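Local atomic coordinates of allantoicase (Saccharomyces cerevisiae, PDB entry 1O59), a protein that catalyses the hydrolysis of allantoate to (S)-ureidoglycolate and urea, a step by which yeast draws on purines as a secondary nitrogen source. Residues A[228-233]-A[258-263]; A[244-249]-A[337-342]; A[148-153]-A[161-166]; A[123-128]-A[185-190]; A[206-209]-A[214-217]. All blocks are in the same frame, centred on the assembly; numbering follows the deposited sequence.

Overall arrangement
From the N terminus, the first contact to open is interaction 4, which closes the long excursion between strands 124-130 and 186-196. Interaction 3 opens and closes within that excursion, joining strands 147-154 and 160-164. Together the two hold the facing sheets of the first allantoicase repeat against each other. The chain then passes to interaction 5, a small loop closure leading into strand 218-222. Interactions 1 and 2 follow and cross, since 244-249 departs before 258-263 has closed the earlier loop. They touch through neighbouring strands 258-263 and 336-342 and lie in the interior of the second repeat, the centre of interaction 2 being about 33 Å from those of interactions 3 and 4.

Interaction 1: A[228-233]-A[258-263]; sequences GSVDNL and DWAVIQ
A short 3-10 turn laid against the inner face of a beta-sandwich is the element at work here: Val230 and Leu233 rest on Ala260 and Ile262 of strand 258-263. The strand belongs to the second allantoicase repeat, whose sandwich form is consistent with membership of the galactose-binding-domain clan. The contact is made wholly by methyl groups. At the nearest backbone approach the CA atoms of Val230 and Ala260 are 6.7 Å apart, and the space between is bridged by Val230 CG1, which meets Ala260 CB at 3.7 Å. With chi1 at -79°, CG1 lies opposite the carbonyl carbon, and it is this branch that reaches the strand. Three residues on, Leu233 CD1 serves two partners, lying 4.0 Å from Ala260 CB and 4.0 Å from Ile262 CD1. The Leu233 and Ile262 side chains cross obliquely, while Trp259 and Val261 send their CB atoms to the other side of the strand. The turn is braced from within: Leu233 N bonds to Val230 O at 3.0 Å, and Ser229 OG donates to Asp231 OD1 at 2.6 Å from above the carboxylate plane. Asp231 OD2 also forms a salt bridge with Lys41. Around this core, Val230 leans on Ala219 and Tyr222 of strand 218-222, Trp246 of strand 246-247 touches Val230, Leu233 and Ala260, and the backbone of Ala260 is hydrogen-bonded to Leu339 in the adjoining strand 336-342.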
# COMPACT_ATOMS: atom_id res chain seq x y z
N GLY A 228 7.71 -3.51 9.94
CA GLY A 228 6.46 -3.45 9.14
C GLY A 228 5.74 -2.09 9.22
O GLY A 228 6.36 -1.06 9.50
N SER A 229 4.45 -2.09 8.97
CA SER A 229 3.68 -0.86 8.93
C SER A 229 2.23 -1.19 9.11
O SER A 229 1.80 -2.34 8.89
CB SER A 229 3.86 -0.15 7.60
OG SER A 229 3.66 -1.02 6.50
N VAL A 230 1.48 -0.18 9.53
CA VAL A 230 0.07 -0.39 9.85
C VAL A 230 -0.73 -0.82 8.62
O VAL A 230 -1.72 -1.53 8.75
CB VAL A 230 -0.60 0.85 10.54
CG1 VAL A 230 -0.23 0.91 12.01
CG2 VAL A 230 -0.27 2.19 9.81
N ASP A 231 -0.32 -0.39 7.44
CA ASP A 231 -1.03 -0.79 6.23
C ASP A 231 -0.95 -2.28 5.96
O ASP A 231 -1.79 -2.83 5.25
CB ASP A 231 -0.60 0.02 5.01
CG ASP A 231 0.84 -0.12 4.70
OD1 ASP A 231 1.65 0.27 5.58
OD2 ASP A 231 1.25 -0.58 3.60
N ASN A 232 0.01 -2.96 6.58
CA ASN A 232 0.10 -4.38 6.45
C ASN A 232 -1.05 -5.10 7.13
O ASN A 232 -1.28 -6.28 6.85
CB ASN A 232 1.44 -4.90 7.01
CG ASN A 232 2.64 -4.52 6.14
OD1 ASN A 232 2.46 -4.15 4.97
ND2 ASN A 232 3.86 -4.61 6.72
N LEU A 233 -1.76 -4.42 8.02
CA LEU A 233 -2.87 -5.05 8.76
C LEU A 233 -4.05 -5.49 7.89
O LEU A 233 -4.86 -6.31 8.31
CB LEU A 233 -3.42 -4.08 9.79
CG LEU A 233 -2.51 -3.82 11.00
CD1 LEU A 233 -3.09 -2.65 11.79
CD2 LEU A 233 -2.33 -5.07 11.89
N ASP A 258 0.06 0.71 22.24
CA ASP A 258 0.21 1.08 20.86
C ASP A 258 -1.16 0.94 20.19
O ASP A 258 -2.05 0.24 20.69
CB ASP A 258 1.31 0.24 20.20
CG ASP A 258 2.70 0.81 20.49
OD1 ASP A 258 2.89 2.05 20.27
OD2 ASP A 258 3.65 0.11 20.97
N TRP A 259 -1.34 1.65 19.09
CA TRP A 259 -2.62 1.65 18.44
C TRP A 259 -2.52 2.02 16.98
O TRP A 259 -1.55 2.65 16.53
CB TRP A 259 -3.59 2.59 19.16
CG TRP A 259 -3.03 3.96 19.42
CD1 TRP A 259 -2.48 4.43 20.60
CD2 TRP A 259 -3.01 5.07 18.51
NE1 TRP A 259 -2.12 5.76 20.47
CE2 TRP A 259 -2.43 6.18 19.20
CE3 TRP A 259 -3.41 5.23 17.17
CZ2 TRP A 259 -2.21 7.41 18.59
CZ3 TRP A 259 -3.22 6.45 16.57
CH2 TRP A 259 -2.62 7.53 17.29
N ALA A 260 -3.58 1.65 16.28
CA ALA A 260 -3.69 1.86 14.86
C ALA A 260 -5.14 2.18 14.58
O ALA A 260 -6.02 1.44 15.00
CB ALA A 260 -3.26 0.59 14.12
N VAL A 261 -5.38 3.29 13.89
CA VAL A 261 -6.72 3.65 13.42
C VAL A 261 -6.92 3.27 11.96
O VAL A 261 -6.11 3.60 11.08
CB VAL A 261 -7.02 5.14 13.56
CG1 VAL A 261 -8.40 5.45 13.00
CG2 VAL A 261 -6.96 5.57 15.02
N ILE A 262 -8.04 2.59 11.70
CA ILE A 262 -8.36 2.14 10.37
C ILE A 262 -9.68 2.70 9.89
O ILE A 262 -10.68 2.57 10.57
CB ILE A 262 -8.31 0.62 10.34
CG1 ILE A 262 -6.83 0.18 10.43
CG2 ILE A 262 -8.94 0.05 9.07
CD1 ILE A 262 -6.64 -0.87 11.44
N GLN A 263 -9.67 3.39 8.74
CA GLN A 263 -10.90 3.74 8.09
C GLN A 263 -11.38 2.53 7.31
O GLN A 263 -10.66 2.00 6.47
CB GLN A 263 -10.72 4.91 7.14
CG GLN A 263 -12.04 5.39 6.54
CD GLN A 263 -11.99 6.81 6.03
OE1 GLN A 263 -11.37 7.66 6.62
NE2 GLN A 263 -12.66 7.06 4.95

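Interaction 2: A[244-249]-A[337-342]; sequences DGWETK and VKLTII
Thr248 and Ile341 mark the nearest backbone approach, their CA atoms 9.3 Å apart, a separation bridged by side chains and not by main-chain bonds. Trp246 does most of the bridging. Its CG stands opposite the backbone N (chi1 173°), which sends the indole toward strand 336-342 with the benzo end leading. Ile341 comes from the opposite direction: its CD1 touches Trp246 CZ3 at 3.7 Å and reaches CH2 at the same distance, while Ile341 CG2 closes on Trp246 CZ3 at 4.0 Å. Leu339 CD2 meets that same CZ3 atom at 4.1 Å, so the corner of the ring fits among the branches of two aliphatic residues that approach it obliquely. The contact lies between the two sheets of the beta-sandwich of the second repeat, strand 246-247 in one and strand 336-342 in the other. Thr248 adds a hydroxyl to this apolar cluster. Its OG1 meets Ile341 CD1 tip to tip at 3.9 Å, and its CG2 lies over one face of the Trp246 ring, 3.3 Å above the plane and displaced toward the rim. The hydroxyl itself is hydrogen-bonded to Asp258 OD2 and to Gly345 N. An alanine in place of Trp246 has no N-H for Asp224 O and would probably leave Ile341 and Leu339 facing a gap between the sheets. In the native chain that N-H belongs to Trp246 NE1, at the far side of the indole from CZ3, and its bond limits how the ring can turn.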
# COMPACT_ATOMS: atom_id res chain seq x y z
N ASP A 244 6.02 -8.59 7.35
CA ASP A 244 4.82 -8.13 6.64
C ASP A 244 3.58 -7.94 7.50
O ASP A 244 2.47 -8.00 7.02
CB ASP A 244 4.52 -9.00 5.42
CG ASP A 244 4.43 -10.49 5.74
OD1 ASP A 244 3.74 -10.85 6.70
OD2 ASP A 244 5.01 -11.37 5.04
N GLY A 245 3.79 -7.66 8.77
CA GLY A 245 2.73 -7.20 9.63
C GLY A 245 3.05 -5.82 10.17
O GLY A 245 3.76 -5.05 9.53
N TRP A 246 2.50 -5.54 11.34
CA TRP A 246 2.69 -4.29 12.05
C TRP A 246 3.29 -4.64 13.39
O TRP A 246 2.78 -5.48 14.11
CB TRP A 246 1.35 -3.60 12.24
CG TRP A 246 1.43 -2.39 13.12
CD1 TRP A 246 2.30 -1.33 13.02
CD2 TRP A 246 0.62 -2.12 14.26
NE1 TRP A 246 2.06 -0.42 14.02
CE2 TRP A 246 1.04 -0.89 14.80
CE3 TRP A 246 -0.42 -2.81 14.89
CZ2 TRP A 246 0.45 -0.32 15.91
CZ3 TRP A 246 -1.02 -2.24 15.98
CH2 TRP A 246 -0.59 -1.01 16.48
N GLU A 247 4.42 -4.03 13.69
CA GLU A 247 5.12 -4.31 14.92
C GLU A 247 5.69 -3.04 15.50
O GLU A 247 6.20 -2.17 14.77
CB GLU A 247 6.25 -5.29 14.68
CG GLU A 247 6.80 -5.86 15.98
CD GLU A 247 8.32 -5.81 16.06
OE1 GLU A 247 8.91 -4.69 16.10
OE2 GLU A 247 8.90 -6.92 16.07
N THR A 248 5.59 -2.95 16.81
CA THR A 248 6.09 -1.81 17.54
C THR A 248 7.21 -2.23 18.46
O THR A 248 7.41 -3.40 18.71
CB THR A 248 4.95 -1.16 18.33
OG1 THR A 248 4.43 -2.09 19.29
CG2 THR A 248 3.77 -0.85 17.39
N LYS A 249 7.94 -1.23 18.93
CA LYS A 249 9.08 -1.40 19.81
C LYS A 249 8.68 -1.95 21.16
O LYS A 249 7.53 -1.79 21.61
CB LYS A 249 9.75 -0.04 20.04
CG LYS A 249 10.59 0.44 18.87
CD LYS A 249 10.59 2.01 18.69
CE LYS A 249 10.28 2.44 17.17
NZ LYS A 249 10.19 3.96 16.95
N VAL A 337 -12.19 1.94 12.92
CA VAL A 337 -11.88 1.12 14.08
C VAL A 337 -10.49 1.46 14.61
O VAL A 337 -9.62 1.92 13.88
CB VAL A 337 -12.00 -0.41 13.78
CG1 VAL A 337 -13.41 -0.76 13.34
CG2 VAL A 337 -10.98 -0.89 12.74
N LYS A 338 -10.29 1.27 15.91
CA LYS A 338 -8.99 1.50 16.54
C LYS A 338 -8.60 0.19 17.16
O LYS A 338 -9.35 -0.37 17.93
CB LYS A 338 -9.07 2.64 17.59
CG LYS A 338 -7.78 2.92 18.37
CD LYS A 338 -7.74 4.36 19.07
CE LYS A 338 -8.69 4.53 20.24
NZ LYS A 338 -9.06 5.96 20.46
N LEU A 339 -7.43 -0.31 16.80
CA LEU A 339 -6.89 -1.53 17.38
C LEU A 339 -5.83 -1.06 18.34
O LEU A 339 -5.00 -0.25 17.99
CB LEU A 339 -6.29 -2.45 16.29
CG LEU A 339 -5.32 -3.54 16.78
CD1 LEU A 339 -6.03 -4.60 17.67
CD2 LEU A 339 -4.61 -4.21 15.57
N THR A 340 -5.88 -1.56 19.57
CA THR A 340 -4.98 -1.14 20.62
C THR A 340 -4.30 -2.42 21.04
O THR A 340 -4.97 -3.44 21.26
CB THR A 340 -5.74 -0.51 21.79
OG1 THR A 340 -6.44 0.70 21.39
CG2 THR A 340 -4.79 -0.03 22.89
N ILE A 341 -2.96 -2.38 21.08
CA ILE A 341 -2.15 -3.52 21.51
C ILE A 341 -1.44 -3.11 22.79
O ILE A 341 -1.04 -1.93 22.94
CB ILE A 341 -1.17 -4.01 20.41
CG1 ILE A 341 -0.10 -2.97 20.04
CG2 ILE A 341 -1.94 -4.42 19.15
CD1 ILE A 341 0.84 -3.44 18.93
N ILE A 342 -1.34 -4.04 23.73
CA ILE A 342 -0.95 -3.70 25.08
C ILE A 342 0.14 -4.65 25.52
O ILE A 342 -0.04 -5.86 25.42
CB ILE A 342 -2.15 -3.79 26.02
CG1 ILE A 342 -3.18 -2.75 25.65
CG2 ILE A 342 -1.74 -3.56 27.44
CD1 ILE A 342 -4.58 -3.21 25.92

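Interaction 3: A[148-153]-A[161-166]; sequences EIVEKF and HLFVRG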
# COMPACT_ATOMS: atom_id res chain seq x y z
N GLU A 148 -2.62 8.76 -20.41
CA GLU A 148 -1.63 9.41 -19.55
C GLU A 148 -2.25 10.07 -18.31
O GLU A 148 -3.19 10.85 -18.38
CB GLU A 148 -0.84 10.46 -20.33
CG GLU A 148 0.31 11.03 -19.54
CD GLU A 148 0.97 12.19 -20.25
OE1 GLU A 148 2.01 11.94 -20.87
OE2 GLU A 148 0.46 13.33 -20.16
N ILE A 149 -1.68 9.76 -17.16
CA ILE A 149 -2.19 10.31 -15.90
C ILE A 149 -1.11 11.08 -15.13
O ILE A 149 -1.44 11.93 -14.28
CB ILE A 149 -2.81 9.20 -15.04
CG1 ILE A 149 -1.82 8.08 -14.80
CG2 ILE A 149 -4.06 8.65 -15.71
CD1 ILE A 149 -2.23 7.22 -13.67
N VAL A 150 0.16 10.81 -15.44
CA VAL A 150 1.24 11.63 -14.95
C VAL A 150 2.17 11.98 -16.09
O VAL A 150 2.83 11.10 -16.64
CB VAL A 150 2.01 10.95 -13.84
CG1 VAL A 150 3.15 11.83 -13.35
CG2 VAL A 150 1.04 10.57 -12.68
N GLU A 151 2.18 13.26 -16.43
CA GLU A 151 3.01 13.82 -17.48
C GLU A 151 4.49 13.63 -17.18
O GLU A 151 4.90 13.46 -16.04
CB GLU A 151 2.73 15.32 -17.65
CG GLU A 151 3.35 16.17 -16.53
CD GLU A 151 2.58 17.45 -16.19
OE1 GLU A 151 2.83 18.55 -16.82
OE2 GLU A 151 1.71 17.33 -15.26
N LYS A 152 5.28 13.70 -18.25
CA LYS A 152 6.72 13.47 -18.23
C LYS A 152 7.39 14.42 -17.25
O LYS A 152 7.18 15.63 -17.29
CB LYS A 152 7.27 13.66 -19.65
CG LYS A 152 8.68 13.18 -19.85
CD LYS A 152 9.34 13.83 -21.09
CE LYS A 152 9.75 12.82 -22.17
NZ LYS A 152 10.61 13.48 -23.25
N PHE A 153 8.18 13.87 -16.34
CA PHE A 153 8.94 14.70 -15.43
C PHE A 153 10.33 14.15 -15.21
O PHE A 153 10.57 12.96 -15.28
CB PHE A 153 8.21 14.86 -14.08
CG PHE A 153 8.06 13.57 -13.28
CD1 PHE A 153 9.08 13.13 -12.44
CD2 PHE A 153 6.87 12.83 -13.33
CE1 PHE A 153 8.92 11.96 -11.70
CE2 PHE A 153 6.69 11.69 -12.59
CZ PHE A 153 7.72 11.25 -11.77
N HIS A 161 11.32 10.41 -5.15
CA HIS A 161 10.52 11.50 -5.64
C HIS A 161 9.09 11.17 -5.29
O HIS A 161 8.58 10.11 -5.69
CB HIS A 161 10.64 11.69 -7.16
CG HIS A 161 12.05 11.67 -7.67
ND1 HIS A 161 12.78 10.51 -7.80
CD2 HIS A 161 12.84 12.67 -8.14
CE1 HIS A 161 13.96 10.79 -8.31
NE2 HIS A 161 14.02 12.10 -8.53
N LEU A 162 8.45 12.09 -4.58
CA LEU A 162 7.12 11.94 -4.05
C LEU A 162 6.25 12.95 -4.77
O LEU A 162 6.43 14.18 -4.63
CB LEU A 162 7.13 12.22 -2.55
CG LEU A 162 8.16 11.43 -1.73
CD1 LEU A 162 8.11 11.86 -0.29
CD2 LEU A 162 7.93 9.93 -1.84
N PHE A 163 5.30 12.43 -5.55
CA PHE A 163 4.45 13.29 -6.39
C PHE A 163 2.93 13.07 -6.18
O PHE A 163 2.44 11.97 -5.85
CB PHE A 163 4.83 13.17 -7.89
CG PHE A 163 4.78 11.77 -8.40
CD1 PHE A 163 5.91 10.96 -8.34
CD2 PHE A 163 3.57 11.26 -8.90
CE1 PHE A 163 5.86 9.63 -8.80
CE2 PHE A 163 3.48 9.95 -9.34
CZ PHE A 163 4.64 9.11 -9.30
N VAL A 164 2.22 14.18 -6.38
CA VAL A 164 0.77 14.22 -6.40
C VAL A 164 0.38 14.86 -7.72
O VAL A 164 0.99 15.85 -8.13
CB VAL A 164 0.24 15.10 -5.23
CG1 VAL A 164 -1.30 15.20 -5.26
CG2 VAL A 164 0.75 14.55 -3.89
N ARG A 165 -0.63 14.31 -8.37
CA ARG A 165 -1.19 14.94 -9.56
C ARG A 165 -1.76 16.30 -9.25
O ARG A 165 -2.52 16.46 -8.28
CB ARG A 165 -2.35 14.12 -10.12
CG ARG A 165 -2.06 12.69 -10.43
CD ARG A 165 -3.32 11.97 -10.81
NE ARG A 165 -3.61 12.20 -12.21
CZ ARG A 165 -4.54 12.99 -12.70
NH1 ARG A 165 -5.38 13.66 -11.92
NH2 ARG A 165 -4.65 13.08 -14.00
N GLY A 166 -1.46 17.28 -10.09
CA GLY A 166 -2.03 18.61 -9.94
C GLY A 166 -3.55 18.64 -9.84
O GLY A 166 -4.12 19.48 -9.12
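Phe153 and Phe163 meet between the two sheets of the first repeat's beta-sandwich, where the chain passes from strand 147-154 in one sheet to strand 160-164 in the other. The departing strand carries a classic beta bulge, Ile149 and Val150 both lying opposite Ile127, and it turns a corner at Val150. The aromatic pairing is oblique, with ring centroids 5.2 Å apart and planes at 51°. Phe153 presents its outer end, CZ lying 3.9 Å from Phe163 CE1, while its CE2 sits over one face of the Phe163 ring. A third ring, Phe15, packs edge-to-face with Phe153. The polar interactions gather at the corner. Arg165 NE donates to Ile149 O at 3.0 Å, with an N-H...O angle of 144°, from a position tilted out of the carbonyl plane; NH2 adds a weak bond to the same oxygen at 3.4 Å. The arginine chain bends at chi3 (83°), which brings the edge of the guanidinium round to that carbonyl, and NH1 is held by Gly168 O. One good bond, with a weak second, thus gives a partner to a backbone carbonyl at the bulge, where regular strand pairing is interrupted. A methionine in place of Arg165 takes these donors from Ile149 O and Gly168 O, and the corner would probably be less firmly tied to the residues after strand 160-164. Apolar packing fills the space between the polar and aromatic groups: the Val150 side chain runs slantwise past Phe163, its CG2 methyl 4.2 Å from Phe163 CE2.

Interaction 4: A[123-128]-A[185-190]; sequences PFVSIE and GGIARF
Val125 and Ile187 point their ends at each other, tip to tip, with Val125 CG2 and Ile187 CD1 3.8 Å apart. The reach is long, since the CA atoms of these two residues are separated by 9.8 Å. Ile187 CG1 stands opposite its own carbonyl carbon, and the chain extends from there (chi2 168°) to carry CD1 across. A second pair works differently. Ile127 and Phe190 come from opposite directions, and the methyl Ile127 CD1 settles obliquely against the outer end of the ring, 3.6 Å from Phe190 CE1 and 3.7 Å from Phe190 CZ. The other branch joins in, Ile127 CG2 lying 4.1 Å from Phe190 CZ, so both branches of the isoleucine bear on that carbon from one side. Three positions separate Ile187 from Phe190, yet both face the core. A classic beta bulge makes this possible, with Ala188 and Arg189 together opposite Asp113, which resets the alternation of the strand. Within the bulge, Arg189 NH1 donates to Ala188 O at 3.0 Å, from above the carbonyl plane, and also forms a salt bridge with Asp81. These contacts join the two sheets of the first repeat's sandwich: Val125 and Ile127 lie beside Leu179 and Ile177 of strand 176-182 and Phe153 and Val150 of strand 147-154, while Phe190 also touches Ile112 of strand 105-113.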
# COMPACT_ATOMS: atom_id res chain seq x y z
N PRO A 123 16.12 9.38 -16.58
CA PRO A 123 16.13 10.84 -16.72
C PRO A 123 14.75 11.46 -16.64
O PRO A 123 14.61 12.58 -16.15
CB PRO A 123 16.70 11.07 -18.13
CG PRO A 123 17.20 9.77 -18.57
CD PRO A 123 16.44 8.72 -17.86
N PHE A 124 13.76 10.77 -17.18
CA PHE A 124 12.40 11.26 -17.22
C PHE A 124 11.48 10.06 -17.15
O PHE A 124 11.77 8.99 -17.69
CB PHE A 124 12.08 12.02 -18.49
CG PHE A 124 12.86 13.30 -18.69
CD1 PHE A 124 14.04 13.29 -19.41
CD2 PHE A 124 12.39 14.50 -18.21
CE1 PHE A 124 14.77 14.47 -19.63
CE2 PHE A 124 13.10 15.67 -18.40
CZ PHE A 124 14.29 15.66 -19.12
N VAL A 125 10.35 10.27 -16.50
CA VAL A 125 9.34 9.25 -16.32
C VAL A 125 8.00 9.88 -16.70
O VAL A 125 7.78 11.09 -16.50
CB VAL A 125 9.36 8.77 -14.84
CG1 VAL A 125 8.05 8.21 -14.42
CG2 VAL A 125 10.47 7.71 -14.60
N SER A 126 7.13 9.08 -17.30
CA SER A 126 5.71 9.41 -17.36
C SER A 126 4.91 8.14 -16.98
O SER A 126 5.45 7.02 -16.97
CB SER A 126 5.29 10.03 -18.72
OG SER A 126 5.26 9.11 -19.79
N ILE A 127 3.65 8.35 -16.59
CA ILE A 127 2.75 7.27 -16.23
C ILE A 127 1.42 7.36 -16.96
O ILE A 127 0.81 8.43 -17.06
CB ILE A 127 2.53 7.23 -14.72
CG1 ILE A 127 3.88 7.30 -13.97
CG2 ILE A 127 1.80 5.94 -14.32
CD1 ILE A 127 3.74 7.59 -12.47
N GLU A 128 1.01 6.21 -17.49
CA GLU A 128 -0.29 6.01 -18.13
C GLU A 128 -1.03 4.91 -17.41
O GLU A 128 -0.43 4.13 -16.63
CB GLU A 128 -0.10 5.61 -19.58
CG GLU A 128 0.86 6.52 -20.34
CD GLU A 128 0.91 6.25 -21.84
OE1 GLU A 128 0.45 5.19 -22.30
OE2 GLU A 128 1.44 7.10 -22.58
N GLY A 185 17.49 3.33 -18.51
CA GLY A 185 18.21 3.58 -17.26
C GLY A 185 17.77 2.68 -16.12
O GLY A 185 17.34 1.55 -16.32
N GLY A 186 17.85 3.20 -14.90
CA GLY A 186 17.48 2.42 -13.73
C GLY A 186 16.48 3.14 -12.84
O GLY A 186 16.50 4.38 -12.70
N ILE A 187 15.61 2.33 -12.26
CA ILE A 187 14.71 2.76 -11.22
C ILE A 187 14.64 1.65 -10.15
O ILE A 187 14.37 0.50 -10.47
CB ILE A 187 13.30 3.05 -11.78
CG1 ILE A 187 13.32 4.23 -12.79
CG2 ILE A 187 12.31 3.35 -10.63
CD1 ILE A 187 12.01 4.37 -13.58
N ALA A 188 14.81 2.05 -8.90
CA ALA A 188 14.77 1.12 -7.77
C ALA A 188 13.33 0.73 -7.42
O ALA A 188 12.99 -0.47 -7.46
CB ALA A 188 15.49 1.74 -6.56
N ARG A 189 12.48 1.73 -7.14
CA ARG A 189 11.10 1.46 -6.72
C ARG A 189 10.09 2.33 -7.40
O ARG A 189 10.36 3.52 -7.69
CB ARG A 189 10.91 1.65 -5.22
CG ARG A 189 11.60 0.58 -4.35
CD ARG A 189 11.08 -0.82 -4.55
NE ARG A 189 11.77 -1.76 -3.64
CZ ARG A 189 12.95 -2.33 -3.87
NH1 ARG A 189 13.60 -2.14 -5.00
NH2 ARG A 189 13.45 -3.15 -2.96
N PHE A 190 8.90 1.76 -7.60
CA PHE A 190 7.75 2.53 -8.12
C PHE A 190 6.49 2.25 -7.31
O PHE A 190 5.98 1.13 -7.32
CB PHE A 190 7.53 2.21 -9.60
CG PHE A 190 6.31 2.86 -10.22
CD1 PHE A 190 5.92 4.19 -9.90
CD2 PHE A 190 5.56 2.17 -11.18
CE1 PHE A 190 4.81 4.78 -10.50
CE2 PHE A 190 4.47 2.77 -11.80
CZ PHE A 190 4.09 4.08 -11.45

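Interaction 5: A[206-209]-A[214-217]; sequences HIID and CNGA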
# COMPACT_ATOMS: atom_id res chain seq x y z
N HIS A 206 -25.00 -8.75 2.42
CA HIS A 206 -23.94 -9.71 2.09
C HIS A 206 -22.60 -9.32 2.75
O HIS A 206 -22.09 -8.22 2.53
CB HIS A 206 -23.81 -9.81 0.57
CG HIS A 206 -22.63 -10.60 0.12
ND1 HIS A 206 -21.95 -10.30 -1.05
CD2 HIS A 206 -21.99 -11.65 0.67
CE1 HIS A 206 -20.94 -11.15 -1.19
NE2 HIS A 206 -20.94 -11.97 -0.16
N ILE A 207 -22.05 -10.20 3.58
CA ILE A 207 -20.96 -9.75 4.44
C ILE A 207 -19.60 -9.73 3.76
O ILE A 207 -19.27 -10.60 2.96
CB ILE A 207 -20.89 -10.54 5.81
CG1 ILE A 207 -20.43 -12.00 5.62
CG2 ILE A 207 -22.22 -10.48 6.56
CD1 ILE A 207 -19.43 -12.47 6.75
N ILE A 208 -18.83 -8.71 4.10
CA ILE A 208 -17.51 -8.49 3.57
C ILE A 208 -16.55 -8.15 4.72
O ILE A 208 -16.98 -7.88 5.85
CB ILE A 208 -17.53 -7.33 2.50
CG1 ILE A 208 -18.02 -6.00 3.10
CG2 ILE A 208 -18.43 -7.69 1.32
CD1 ILE A 208 -17.68 -4.80 2.27
N ASP A 209 -15.27 -8.15 4.41
CA ASP A 209 -14.29 -7.62 5.32
C ASP A 209 -14.19 -6.10 5.10
O ASP A 209 -13.54 -5.61 4.17
CB ASP A 209 -12.92 -8.30 5.15
CG ASP A 209 -11.92 -7.89 6.20
OD1 ASP A 209 -12.20 -6.96 6.99
OD2 ASP A 209 -10.81 -8.42 6.30
N CYS A 214 -8.66 -4.25 -0.27
CA CYS A 214 -9.35 -4.33 -1.54
C CYS A 214 -10.80 -3.89 -1.46
O CYS A 214 -11.46 -3.78 -2.48
CB CYS A 214 -9.36 -5.75 -2.06
SG CYS A 214 -7.73 -6.47 -2.23
N ASN A 215 -11.29 -3.66 -0.25
CA ASN A 215 -12.62 -3.13 -0.09
C ASN A 215 -12.63 -1.63 0.24
O ASN A 215 -13.65 -1.10 0.63
CB ASN A 215 -13.37 -3.94 0.98
CG ASN A 215 -13.77 -5.32 0.49
OD1 ASN A 215 -13.97 -5.52 -0.71
ND2 ASN A 215 -13.89 -6.27 1.41
N GLY A 216 -11.49 -0.97 0.08
CA GLY A 216 -11.38 0.47 0.30
C GLY A 216 -10.98 0.86 1.71
O GLY A 216 -11.06 2.03 2.05
N ALA A 217 -10.56 -0.09 2.54
CA ALA A 217 -10.10 0.23 3.87
C ALA A 217 -8.66 0.73 3.79
O ALA A 217 -7.89 0.30 2.93
CB ALA A 217 -10.16 -0.98 4.75
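Asp209 and Asn215 bring their CA atoms to 7.2 Å as the chain runs from the short strand 208-209 through the loop that leads to strand 218-222. At Gly216 phi is positive (92°), a conformation in which a side chain would be jammed against the preceding carbonyl oxygen. The link across is a single side-chain to main-chain bond: Asn215 ND2 donates to Asp209 O at 2.9 Å, nearly straight at 175°. The oxygen lies in the plane of the Asn215 amide, whereas the donor stands above the carbonyl plane of Asp209, and Asn215 CB lies 3.6 Å from the same oxygen, Asp209 O. Ile208 passes the amide at a slant, with its CB 3.9 Å from Asn215 ND2. The carboxylate of Asp209 looks elsewhere, its OD1 hydrogen-bonded to Val352 N of strand 346-354 and to Ala211 N, while Gly216 O is bonded to Arg195 NH1. The bond from Asp209 OD1 to the amide two residues on fits an Asx turn, and the whole forms a short connection, fastened by side-chain amide and carboxylate, between the short strand 208-209, paired with 346-354, and strand 218-222 of the second repeat.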